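Long-range contacts in proteasome assembly chaperone family protein (Thermoplasma acidophilum, PDB 3GAA), which is of unknown function but belongs to the PAC2 family of proteasome assembly chaperones and may act as such a chaperone: residues M53-H58 against P78-A83; A43-V48 against V91-V96; P27-G32 against V117-I122. One frame throughout, in Å; residues are numbered along the deposited sequence.

Contact 1: residues M53-H58 against P78-A83; sequences MHQVAH and PFRIYA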
ATOM      1  N   MET A  53     -35.800  -3.131  21.322  1.00 32.43           N
ATOM      2  CA  MET A  53     -34.609  -3.506  20.642  1.00 33.24           C
ATOM      3  C   MET A  53     -33.482  -2.870  21.454  1.00 34.15           C
ATOM      4  O   MET A  53     -33.733  -1.993  22.290  1.00 34.12           O
ATOM      5  CB  MET A  53     -34.628  -2.938  19.228  1.00 33.62           C
ATOM      6  CG  MET A  53     -35.746  -3.435  18.350  1.00 34.54           C
ATOM      7  SD  MET A  53     -35.732  -2.672  16.738  1.00 31.68           S
ATOM      8  CE  MET A  53     -34.866  -3.923  15.835  1.00 34.54           C
ATOM      9  N   HIS A  54     -32.255  -3.286  21.151  1.00 34.72           N
ATOM     10  CA  HIS A  54     -31.068  -2.922  21.879  1.00 35.36           C
ATOM     11  C   HIS A  54     -30.052  -2.382  20.879  1.00 36.04           C
ATOM     12  O   HIS A  54     -30.058  -2.735  19.684  1.00 35.53           O
ATOM     13  CB  HIS A  54     -30.518  -4.155  22.670  1.00 35.76           C
ATOM     14  CG  HIS A  54     -30.002  -5.276  21.807  1.00 37.11           C
ATOM     15  ND1 HIS A  54     -30.744  -6.407  21.527  1.00 39.11           N
ATOM     16  CD2 HIS A  54     -28.822  -5.435  21.149  1.00 39.55           C
ATOM     17  CE1 HIS A  54     -30.049  -7.214  20.734  1.00 40.24           C
ATOM     18  NE2 HIS A  54     -28.874  -6.656  20.500  1.00 41.23           N
ATOM     19  N   GLN A  55     -29.166  -1.503  21.351  1.00 36.74           N
ATOM     20  CA  GLN A  55     -28.201  -0.906  20.435  1.00 36.73           C
ATOM     21  C   GLN A  55     -27.113  -1.906  20.011  1.00 36.24           C
ATOM     22  O   GLN A  55     -26.674  -2.688  20.792  1.00 37.17           O
ATOM     23  CB  GLN A  55     -27.602   0.357  21.030  1.00 37.05           C
ATOM     24  CG  GLN A  55     -27.319   1.349  19.918  1.00 38.91           C
ATOM     25  CD  GLN A  55     -26.453   2.510  20.309  1.00 41.32           C
ATOM     26  OE1 GLN A  55     -26.579   3.079  21.396  1.00 43.48           O
ATOM     27  NE2 GLN A  55     -25.595   2.911  19.385  1.00 44.08           N
ATOM     28  N   VAL A  56     -26.679  -1.853  18.777  1.00 35.59           N
ATOM     29  CA  VAL A  56     -25.831  -2.855  18.221  1.00 35.04           C
ATOM     30  C   VAL A  56     -24.664  -2.274  17.407  1.00 35.62           C
ATOM     31  O   VAL A  56     -23.658  -2.911  17.214  1.00 35.55           O
ATOM     32  CB  VAL A  56     -26.736  -3.693  17.327  1.00 35.28           C
ATOM     33  CG1 VAL A  56     -26.243  -3.758  15.891  1.00 33.67           C
ATOM     34  CG2 VAL A  56     -26.962  -5.023  17.926  1.00 33.58           C
ATOM     35  N   ALA A  57     -24.800  -1.062  16.908  1.00 36.39           N
ATOM     36  CA  ALA A  57     -23.794  -0.479  16.018  1.00 36.66           C
ATOM     37  C   ALA A  57     -24.012   1.031  15.886  1.00 37.09           C
ATOM     38  O   ALA A  57     -25.109   1.535  16.101  1.00 36.97           O
ATOM     39  CB  ALA A  57     -23.861  -1.150  14.651  1.00 36.20           C
ATOM     40  N   HIS A  58     -22.947   1.760  15.585  1.00 38.18           N
ATOM     41  CA  HIS A  58     -23.067   3.166  15.159  1.00 38.75           C
ATOM     42  C   HIS A  58     -22.482   3.215  13.772  1.00 39.19           C
ATOM     43  O   HIS A  58     -21.611   2.420  13.476  1.00 37.20           O
ATOM     44  CB  HIS A  58     -22.232   4.108  16.013  1.00 38.57           C
ATOM     45  CG  HIS A  58     -22.679   4.231  17.424  1.00 38.98           C
ATOM     46  ND1 HIS A  58     -23.522   5.237  17.848  1.00 39.03           N
ATOM     47  CD2 HIS A  58     -22.362   3.514  18.526  1.00 40.89           C
ATOM     48  CE1 HIS A  58     -23.737   5.113  19.145  1.00 37.95           C
ATOM     49  NE2 HIS A  58     -23.036   4.082  19.585  1.00 40.27           N
ATOM     50  N   PRO A  78     -26.183  10.640  16.642  1.00 37.59           N
ATOM     51  CA  PRO A  78     -27.246  10.771  15.636  1.00 37.27           C
ATOM     52  C   PRO A  78     -27.573   9.578  14.740  1.00 37.04           C
ATOM     53  O   PRO A  78     -28.675   9.520  14.249  1.00 37.18           O
ATOM     54  CB  PRO A  78     -26.710  11.872  14.730  1.00 37.23           C
ATOM     55  CG  PRO A  78     -25.258  11.774  14.868  1.00 37.54           C
ATOM     56  CD  PRO A  78     -25.064  11.537  16.332  1.00 37.76           C
ATOM     57  N   PHE A  79     -26.627   8.678  14.470  1.00 37.38           N
ATOM     58  CA  PHE A  79     -26.852   7.515  13.585  1.00 36.98           C
ATOM     59  C   PHE A  79     -26.560   6.198  14.332  1.00 36.52           C
ATOM     60  O   PHE A  79     -25.389   5.883  14.594  1.00 36.64           O
ATOM     61  CB  PHE A  79     -25.955   7.627  12.354  1.00 37.28           C
ATOM     62  CG  PHE A  79     -26.445   6.855  11.129  1.00 38.29           C
ATOM     63  CD1 PHE A  79     -26.881   5.568  11.208  1.00 40.42           C
ATOM     64  CD2 PHE A  79     -26.384   7.427   9.881  1.00 40.07           C
ATOM     65  CE1 PHE A  79     -27.279   4.884  10.087  1.00 40.57           C
ATOM     66  CE2 PHE A  79     -26.786   6.747   8.772  1.00 39.06           C
ATOM     67  CZ  PHE A  79     -27.241   5.493   8.870  1.00 39.24           C
ATOM     68  N   ARG A  80     -27.630   5.422  14.589  1.00 35.59           N
ATOM     69  CA  ARG A  80     -27.631   4.238  15.456  1.00 34.86           C
ATOM     70  C   ARG A  80     -28.329   3.082  14.773  1.00 33.52           C
ATOM     71  O   ARG A  80     -29.245   3.293  14.036  1.00 33.51           O
ATOM     72  CB  ARG A  80     -28.344   4.543  16.758  1.00 34.69           C
ATOM     73  CG  ARG A  80     -27.509   5.415  17.653  1.00 38.97           C
ATOM     74  CD  ARG A  80     -28.201   5.949  18.931  1.00 42.97           C
ATOM     75  NE  ARG A  80     -29.018   7.087  18.545  1.00 47.60           N
ATOM     76  CZ  ARG A  80     -30.318   7.020  18.301  1.00 50.00           C
ATOM     77  NH1 ARG A  80     -30.960   5.871  18.465  1.00 51.12           N
ATOM     78  NH2 ARG A  80     -30.973   8.100  17.904  1.00 48.92           N
ATOM     79  N   ILE A  81     -27.876   1.859  15.040  1.00 32.40           N
ATOM     80  CA  ILE A  81     -28.467   0.668  14.492  1.00 31.32           C
ATOM     81  C   ILE A  81     -28.822  -0.255  15.621  1.00 31.36           C
ATOM     82  O   ILE A  81     -28.010  -0.507  16.471  1.00 30.95           O
ATOM     83  CB  ILE A  81     -27.526  -0.026  13.507  1.00 31.72           C
ATOM     84  CG1 ILE A  81     -27.081   1.001  12.442  1.00 31.53           C
ATOM     85  CG2 ILE A  81     -28.197  -1.275  12.921  1.00 26.47           C
ATOM     86  CD1 ILE A  81     -26.208   0.436  11.421  1.00 29.21           C
ATOM     87  N   TYR A  82     -30.047  -0.755  15.609  1.00 31.58           N
ATOM     88  CA  TYR A  82     -30.537  -1.601  16.661  1.00 32.51           C
ATOM     89  C   TYR A  82     -30.936  -2.947  16.143  1.00 32.11           C
ATOM     90  O   TYR A  82     -31.273  -3.078  14.980  1.00 33.19           O
ATOM     91  CB  TYR A  82     -31.784  -1.002  17.266  1.00 32.83           C
ATOM     92  CG  TYR A  82     -31.566   0.307  17.944  1.00 34.25           C
ATOM     93  CD1 TYR A  82     -31.427   0.371  19.351  1.00 34.65           C
ATOM     94  CD2 TYR A  82     -31.566   1.503  17.219  1.00 34.90           C
ATOM     95  CE1 TYR A  82     -31.260   1.587  20.018  1.00 32.76           C
ATOM     96  CE2 TYR A  82     -31.402   2.739  17.885  1.00 34.98           C
ATOM     97  CZ  TYR A  82     -31.258   2.747  19.287  1.00 35.27           C
ATOM     98  OH  TYR A  82     -31.077   3.911  19.959  1.00 40.27           O
ATOM     99  N   ALA A  83     -30.947  -3.908  17.053  1.00 32.00           N
ATOM    100  CA  ALA A  83     -31.362  -5.272  16.831  1.00 31.83           C
ATOM    101  C   ALA A  83     -32.415  -5.614  17.855  1.00 32.51           C
ATOM    102  O   ALA A  83     -32.376  -5.176  18.990  1.00 31.51           O
ATOM    103  CB  ALA A  83     -30.213  -6.174  17.035  1.00 31.20           C
TER

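Contact 2: residues A43-V48 against V91-V96; sequences AASYIV and VAMCEV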
ATOM      1  N   ALA A  43     -41.141   6.502  12.862  1.00 27.61           N
ATOM      2  CA  ALA A  43     -41.384   5.045  12.846  1.00 27.29           C
ATOM      3  C   ALA A  43     -40.206   4.288  13.481  1.00 26.34           C
ATOM      4  O   ALA A  43     -40.404   3.504  14.376  1.00 24.31           O
ATOM      5  CB  ALA A  43     -41.677   4.524  11.419  1.00 27.62           C
ATOM      6  N   ALA A  44     -38.986   4.588  13.016  1.00 26.71           N
ATOM      7  CA  ALA A  44     -37.747   3.957  13.495  1.00 26.72           C
ATOM      8  C   ALA A  44     -37.788   3.989  14.978  1.00 27.70           C
ATOM      9  O   ALA A  44     -37.766   2.931  15.594  1.00 30.12           O
ATOM     10  CB  ALA A  44     -36.501   4.671  13.025  1.00 25.82           C
ATOM     11  N   SER A  45     -37.912   5.173  15.570  1.00 27.17           N
ATOM     12  CA  SER A  45     -37.949   5.261  17.029  1.00 26.77           C
ATOM     13  C   SER A  45     -39.040   4.471  17.668  1.00 26.05           C
ATOM     14  O   SER A  45     -38.777   3.733  18.622  1.00 25.78           O
ATOM     15  CB  SER A  45     -38.133   6.663  17.454  1.00 26.65           C
ATOM     16  OG  SER A  45     -37.031   7.320  16.966  1.00 27.43           O
ATOM     17  N   TYR A  46     -40.255   4.634  17.161  1.00 25.21           N
ATOM     18  CA  TYR A  46     -41.348   3.850  17.674  1.00 25.13           C
ATOM     19  C   TYR A  46     -40.976   2.390  17.720  1.00 25.19           C
ATOM     20  O   TYR A  46     -41.077   1.797  18.763  1.00 25.47           O
ATOM     21  CB  TYR A  46     -42.586   3.996  16.830  1.00 24.78           C
ATOM     22  CG  TYR A  46     -43.740   3.209  17.388  1.00 25.80           C
ATOM     23  CD1 TYR A  46     -44.129   2.023  16.806  1.00 28.83           C
ATOM     24  CD2 TYR A  46     -44.433   3.642  18.519  1.00 25.83           C
ATOM     25  CE1 TYR A  46     -45.201   1.293  17.316  1.00 29.60           C
ATOM     26  CE2 TYR A  46     -45.497   2.924  19.026  1.00 28.79           C
ATOM     27  CZ  TYR A  46     -45.872   1.739  18.407  1.00 29.35           C
ATOM     28  OH  TYR A  46     -46.899   0.972  18.872  1.00 31.53           O
ATOM     29  N   ILE A  47     -40.522   1.804  16.610  1.00 25.06           N
ATOM     30  CA  ILE A  47     -40.441   0.371  16.590  1.00 25.11           C
ATOM     31  C   ILE A  47     -39.285  -0.079  17.517  1.00 24.95           C
ATOM     32  O   ILE A  47     -39.397  -1.064  18.227  1.00 23.21           O
ATOM     33  CB  ILE A  47     -40.498  -0.317  15.122  1.00 25.40           C
ATOM     34  CG1 ILE A  47     -39.183  -0.948  14.773  1.00 29.41           C
ATOM     35  CG2 ILE A  47     -40.979   0.554  13.900  1.00 23.69           C
ATOM     36  CD1 ILE A  47     -39.020  -2.344  15.420  1.00 33.87           C
ATOM     37  N   VAL A  48     -38.195   0.682  17.537  1.00 26.15           N
ATOM     38  CA  VAL A  48     -37.065   0.455  18.451  1.00 26.68           C
ATOM     39  C   VAL A  48     -37.584   0.335  19.851  1.00 27.64           C
ATOM     40  O   VAL A  48     -37.315  -0.640  20.550  1.00 29.40           O
ATOM     41  CB  VAL A  48     -36.069   1.639  18.492  1.00 26.93           C
ATOM     42  CG1 VAL A  48     -35.245   1.587  19.743  1.00 26.14           C
ATOM     43  CG2 VAL A  48     -35.121   1.641  17.269  1.00 27.45           C
ATOM     44  N   VAL A  91     -33.063  -2.132  13.020  1.00 33.60           N
ATOM     45  CA  VAL A  91     -33.484  -0.789  12.642  1.00 33.32           C
ATOM     46  C   VAL A  91     -32.267   0.128  12.525  1.00 34.19           C
ATOM     47  O   VAL A  91     -31.398   0.139  13.377  1.00 33.42           O
ATOM     48  CB  VAL A  91     -34.485  -0.153  13.621  1.00 33.40           C
ATOM     49  CG1 VAL A  91     -34.599   1.355  13.287  1.00 29.68           C
ATOM     50  CG2 VAL A  91     -35.868  -0.963  13.636  1.00 30.45           C
ATOM     51  N   ALA A  92     -32.204   0.856  11.422  1.00 35.11           N
ATOM     52  CA  ALA A  92     -31.150   1.782  11.185  1.00 35.50           C
ATOM     53  C   ALA A  92     -31.852   3.106  11.198  1.00 36.08           C
ATOM     54  O   ALA A  92     -32.838   3.274  10.484  1.00 35.93           O
ATOM     55  CB  ALA A  92     -30.525   1.498   9.844  1.00 35.14           C
ATOM     56  N   MET A  93     -31.399   4.024  12.043  1.00 37.09           N
ATOM     57  CA  MET A  93     -31.978   5.372  12.063  1.00 38.59           C
ATOM     58  C   MET A  93     -30.964   6.429  12.175  1.00 38.46           C
ATOM     59  O   MET A  93     -29.973   6.285  12.886  1.00 38.21           O
ATOM     60  CB  MET A  93     -32.958   5.614  13.204  1.00 39.45           C
ATOM     61  CG  MET A  93     -32.415   5.542  14.637  1.00 42.18           C
ATOM     62  SD  MET A  93     -33.904   5.733  15.668  1.00 49.52           S
ATOM     63  CE  MET A  93     -33.533   5.222  17.340  1.00 48.70           C
ATOM     64  N   CYS A  94     -31.266   7.529  11.501  1.00 38.28           N
ATOM     65  CA  CYS A  94     -30.465   8.713  11.598  1.00 37.82           C
ATOM     66  C   CYS A  94     -31.301   9.957  11.881  1.00 36.39           C
ATOM     67  O   CYS A  94     -32.173  10.307  11.113  1.00 35.81           O
ATOM     68  CB  CYS A  94     -29.685   8.868  10.319  1.00 38.46           C
ATOM     69  SG  CYS A  94     -28.400  10.142  10.544  1.00 42.27           S
ATOM     70  N   GLU A  95     -31.020  10.613  12.989  1.00 35.70           N
ATOM     71  CA  GLU A  95     -31.875  11.672  13.499  1.00 35.85           C
ATOM     72  C   GLU A  95     -31.614  13.071  12.950  1.00 35.75           C
ATOM     73  O   GLU A  95     -32.283  14.010  13.366  1.00 35.85           O
ATOM     74  CB  GLU A  95     -31.718  11.740  15.002  1.00 36.05           C
ATOM     75  CG  GLU A  95     -32.079  10.440  15.695  1.00 38.87           C
ATOM     76  CD  GLU A  95     -32.255  10.560  17.230  1.00 42.17           C
ATOM     77  OE1 GLU A  95     -31.222  10.728  17.917  1.00 43.52           O
ATOM     78  OE2 GLU A  95     -33.406  10.421  17.762  1.00 45.85           O
ATOM     79  N   VAL A  96     -30.619  13.227  12.078  1.00 35.39           N
ATOM     80  CA  VAL A  96     -30.207  14.524  11.592  1.00 35.46           C
ATOM     81  C   VAL A  96     -29.958  14.390  10.103  1.00 36.74           C
ATOM     82  O   VAL A  96     -29.525  13.362   9.638  1.00 37.69           O
ATOM     83  CB  VAL A  96     -28.951  15.101  12.349  1.00 35.22           C
ATOM     84  CG1 VAL A  96     -29.190  15.088  13.845  1.00 35.06           C
ATOM     85  CG2 VAL A  96     -27.669  14.378  12.017  1.00 32.79           C
TER

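Contact 3: residues P27-G32 against V117-I122; sequences PVVLCG and VGASEI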
ATOM      1  N   PRO A  27     -31.814 -11.030   9.151  1.00 40.06           N
ATOM      2  CA  PRO A  27     -32.729 -10.033   9.654  1.00 38.48           C
ATOM      3  C   PRO A  27     -33.378  -9.202   8.580  1.00 36.57           C
ATOM      4  O   PRO A  27     -32.826  -9.084   7.488  1.00 35.53           O
ATOM      5  CB  PRO A  27     -31.820  -9.164  10.515  1.00 39.10           C
ATOM      6  CG  PRO A  27     -30.477  -9.312   9.910  1.00 38.90           C
ATOM      7  CD  PRO A  27     -30.410 -10.682   9.421  1.00 39.50           C
ATOM      8  N   VAL A  28     -34.557  -8.670   8.875  1.00 34.81           N
ATOM      9  CA  VAL A  28     -35.168  -7.672   7.993  1.00 34.43           C
ATOM     10  C   VAL A  28     -34.806  -6.314   8.542  1.00 34.27           C
ATOM     11  O   VAL A  28     -35.003  -6.086   9.751  1.00 35.21           O
ATOM     12  CB  VAL A  28     -36.707  -7.775   7.851  1.00 33.88           C
ATOM     13  CG1 VAL A  28     -37.341  -8.100   9.100  1.00 32.66           C
ATOM     14  CG2 VAL A  28     -37.226  -6.462   7.395  1.00 33.09           C
ATOM     15  N   VAL A  29     -34.288  -5.430   7.685  1.00 33.37           N
ATOM     16  CA  VAL A  29     -33.780  -4.147   8.147  1.00 33.79           C
ATOM     17  C   VAL A  29     -34.685  -2.975   7.803  1.00 33.68           C
ATOM     18  O   VAL A  29     -34.937  -2.711   6.637  1.00 33.63           O
ATOM     19  CB  VAL A  29     -32.372  -3.866   7.635  1.00 33.72           C
ATOM     20  CG1 VAL A  29     -31.873  -2.562   8.222  1.00 32.00           C
ATOM     21  CG2 VAL A  29     -31.420  -5.007   8.053  1.00 35.05           C
ATOM     22  N   LEU A  30     -35.141  -2.253   8.818  1.00 33.80           N
ATOM     23  CA  LEU A  30     -36.023  -1.113   8.601  1.00 34.39           C
ATOM     24  C   LEU A  30     -35.256   0.176   8.811  1.00 35.65           C
ATOM     25  O   LEU A  30     -34.541   0.292   9.787  1.00 35.90           O
ATOM     26  CB  LEU A  30     -37.192  -1.182   9.585  1.00 33.81           C
ATOM     27  CG  LEU A  30     -37.941  -2.526   9.676  1.00 34.20           C
ATOM     28  CD1 LEU A  30     -38.756  -2.605  10.990  1.00 32.20           C
ATOM     29  CD2 LEU A  30     -38.811  -2.799   8.429  1.00 29.13           C
ATOM     30  N   CYS A  31     -35.427   1.166   7.928  1.00 37.71           N
ATOM     31  CA  CYS A  31     -34.686   2.449   8.021  1.00 39.20           C
ATOM     32  C   CYS A  31     -35.514   3.684   8.123  1.00 39.60           C
ATOM     33  O   CYS A  31     -36.537   3.777   7.445  1.00 40.77           O
ATOM     34  CB  CYS A  31     -33.885   2.656   6.766  1.00 39.73           C
ATOM     35  SG  CYS A  31     -32.940   1.256   6.462  1.00 44.65           S
ATOM     36  N   GLY A  32     -35.011   4.659   8.882  1.00 39.66           N
ATOM     37  CA  GLY A  32     -35.630   5.962   9.012  1.00 39.96           C
ATOM     38  C   GLY A  32     -34.578   7.064   9.031  1.00 40.71           C
ATOM     39  O   GLY A  32     -33.691   7.103   9.878  1.00 40.41           O
ATOM     40  N   VAL A 117     -24.019  -8.556   7.506  1.00 46.27           N
ATOM     41  CA  VAL A 117     -24.847  -9.087   8.577  1.00 45.05           C
ATOM     42  C   VAL A 117     -25.867 -10.160   8.069  1.00 44.40           C
ATOM     43  O   VAL A 117     -26.499 -10.872   8.880  1.00 44.34           O
ATOM     44  CB  VAL A 117     -25.577  -7.908   9.231  1.00 45.22           C
ATOM     45  CG1 VAL A 117     -26.933  -8.284   9.707  1.00 46.42           C
ATOM     46  CG2 VAL A 117     -24.732  -7.305  10.333  1.00 46.00           C
ATOM     47  N   GLY A 118     -26.031 -10.288   6.746  1.00 42.55           N
ATOM     48  CA  GLY A 118     -26.867 -11.331   6.174  1.00 41.15           C
ATOM     49  C   GLY A 118     -28.307 -10.930   5.950  1.00 40.95           C
ATOM     50  O   GLY A 118     -29.174 -11.782   5.754  1.00 40.46           O
ATOM     51  N   ALA A 119     -28.576  -9.622   5.934  1.00 41.07           N
ATOM     52  CA  ALA A 119     -29.960  -9.120   5.858  1.00 40.47           C
ATOM     53  C   ALA A 119     -30.687  -9.640   4.620  1.00 39.95           C
ATOM     54  O   ALA A 119     -30.120  -9.694   3.562  1.00 40.03           O
ATOM     55  CB  ALA A 119     -29.982  -7.641   5.900  1.00 39.69           C
ATOM     56  N   SER A 120     -31.941 -10.029   4.776  1.00 39.98           N
ATOM     57  CA  SER A 120     -32.738 -10.563   3.680  1.00 39.67           C
ATOM     58  C   SER A 120     -33.413  -9.433   2.910  1.00 39.81           C
ATOM     59  O   SER A 120     -33.363  -9.448   1.709  1.00 41.26           O
ATOM     60  CB  SER A 120     -33.787 -11.520   4.220  1.00 39.23           C
ATOM     61  OG  SER A 120     -34.231 -11.099   5.514  1.00 39.05           O
ATOM     62  N   GLU A 121     -34.015  -8.454   3.593  1.00 39.44           N
ATOM     63  CA  GLU A 121     -34.847  -7.408   2.964  1.00 39.36           C
ATOM     64  C   GLU A 121     -34.678  -6.078   3.695  1.00 37.88           C
ATOM     65  O   GLU A 121     -34.708  -6.057   4.921  1.00 37.98           O
ATOM     66  CB  GLU A 121     -36.331  -7.755   3.051  1.00 39.79           C
ATOM     67  CG  GLU A 121     -36.696  -9.255   2.887  1.00 44.47           C
ATOM     68  CD  GLU A 121     -37.633  -9.535   1.695  1.00 51.33           C
ATOM     69  OE1 GLU A 121     -38.489  -8.658   1.354  1.00 53.30           O
ATOM     70  OE2 GLU A 121     -37.523 -10.648   1.107  1.00 56.45           O
ATOM     71  N   ILE A 122     -34.570  -4.980   2.959  1.00 35.74           N
ATOM     72  CA  ILE A 122     -34.410  -3.674   3.554  1.00 35.37           C
ATOM     73  C   ILE A 122     -35.631  -2.860   3.286  1.00 34.25           C
ATOM     74  O   ILE A 122     -36.035  -2.803   2.180  1.00 34.81           O
ATOM     75  CB  ILE A 122     -33.216  -2.959   2.943  1.00 35.97           C
ATOM     76  CG1 ILE A 122     -31.984  -3.819   3.190  1.00 38.28           C
ATOM     77  CG2 ILE A 122     -32.990  -1.600   3.554  1.00 31.97           C
ATOM     78  CD1 ILE A 122     -30.827  -3.391   2.359  1.00 43.54           C
TER

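Contact 1: residues M53-H58 against P78-A83
A classic beta bulge marks the antiparallel pairing of strands 54-58 and 79-83, where Val-56 and Ala-57 both stand opposite Ile-81. One carbonyl serves both amides: Val-56 N donates to Ile-81 O over 3.0 Å, and Ala-57 N donates to the same Ile-81 O over a longer 3.3 Å. Ile-81 N answers with a bond to Ala-57 O of 3.0 Å. Ahead of the bulge, His-54 and Ala-83 form a hydrogen-bonded pair, with His-54 N 2.9 Å from Ala-83 O and Ala-83 N bonded in return to His-54 O. The two strand directions differ by 128°, well short of antiparallel alignment.

Strand 54-60 is an edge strand of the mixed sheet within this chain, yet Ala-57 and His-58 pair with an antiparallel strand of a second subunit, which carries the sheet across the interface. Helix 103-117 covers the face bearing Ala-57 and Ile-81, through Trp-113 and Leu-110. At the bulge Val-56 points toward strand 79-83, and Val-56 CG2 packs 3.6 Å from Ala-83 CB.

The imidazole of His-54 (chi1 67°, CG between the backbone N and the carbonyl carbon) folds back across Ala-83, whose O sits over one ring face. Gln-55 CG lies over a face of the Tyr-82 ring, near the rim at 3.9 Å from Tyr-82 CE1. Beyond it the Gln-55 side chain crosses that of Arg-80 at about a right angle, with Gln-55 NE2 3.6 Å from Arg-80 CG, while the Arg-80 guanidinium reaches on to a salt bridge with Glu-95.

Contact 2: residues A43-V48 against V91-V96
Ala-44 and Met-93 mark the closest backbone approach of helix 43-48 and strand 91-94, their CA atoms 6.1 Å apart. The axes pass 8.6 Å from each other and the chain directions differ by 135°, so the helix runs diagonally and roughly counter to the strand. No hydrogen bond spans the gap, and side chains alone fill it.

Ala-44 CB is set between the two strand residues, 3.7 Å from Met-93 CB and 3.8 Å from Val-91 CG1. Val-91 divides its branches among three helix side chains: CG1, which chi1 (168°) swings opposite the backbone N, lies against Val-48 CG2 as well as Ala-44, whereas CG2 turns the other way and lies 3.5 Å from Ile-47 CG1. With an alanine at this position both methyls go, which would probably open a gap beneath Ala-44 and Val-48 and leave Ile-47 CG1 without its neighbour on the strand.

Met-93 is extended beyond CG and crosses Val-48 at about a right angle. Its SD passes 3.7 Å from Ser-45 OG, and its CE ends 3.9 Å from Val-48 CG2. The polar need of Ser-45 is met within the helix, where OG bonds to Val-41 O. Tyr-82, on the adjoining strand 79-83, touches both Met-93 and Val-48 and so continues the apolar layer onto the neighbouring strand. Helix 39-51 thus covers one face of the mixed sheet while helix 103-117 lies on the other, the layering of an alpha/beta/alpha sandwich.

Contact 3: residues P27-G32 against V117-I122
Pro-27 O accepts the backbone N-H of Ser-120 over 3.0 Å, and Val-29 N donates to Glu-121 O over 2.9 Å. These two bonds start the parallel pairing of strand 28-32 with strand 121-130, and the ladder goes on through the backbone pairing of Val-29 with Val-123. Strand 28-32 sits between strands 89-94 and 121-130, which are parallel and joined through helix 103-117, so the contact lies where this beta-alpha-beta crossover returns to the sheet. The hydroxyl of Ser-120 has Asn-26 O as its stronger partner, although OG also comes within 3.2 Å of Pro-27 O.

Glu-121 leaves the contact by its far end: OE1 forms a salt bridge with Lys-147 and a hydrogen bond with Tyr-210 OH. Ala-119 O, in turn, accepts a bond from Arg-22 of a fourth subunit.

The turn into strand 121-130 starts at Gly-118, which closes the helix before it with a Schellman motif. Its phi of 91° would press a CB against the Val-117 carbonyl, which explains the absence of a side chain. Immediately before it, Val-117 CG1 meets the pyrrolidine ring of Pro-27 obliquely, 3.7 Å from Pro-27 CG.

On the face of the sheet that carries Val-29 and Ile-122, helix 103-117 supplies Ile-114 as a cover for both, and Met-111 also reaches Ile-122. Val-29 CG2, turned away from its own carbonyl carbon (chi1 -176°), packs 3.7 Å from Ala-119 CB. Farther along the strand, Cys-31 SG lies 4.1 Å from Ile-122 CG2.

All three contacts are largely buried and involve the same mixed sheet, but their chemistry follows their position. Contact 2, its centre about 5 Å from that of the chain, lies deepest, is wholly side-chain packing between layers, and touches no other subunit. Contacts 1 and 3, with centres about 11 and 10 Å from it, are strand pairings held by backbone bonds, antiparallel and bulged in contact 1, parallel in contact 3; contact 1 also meets two neighbouring subunits and contact 3 one. Strand 89-94 ties them together: it pairs with strand 79-83 of contact 1 on one side and with strand 28-32 of contact 3 on the other. Contacts 1 and 3 themselves do not touch.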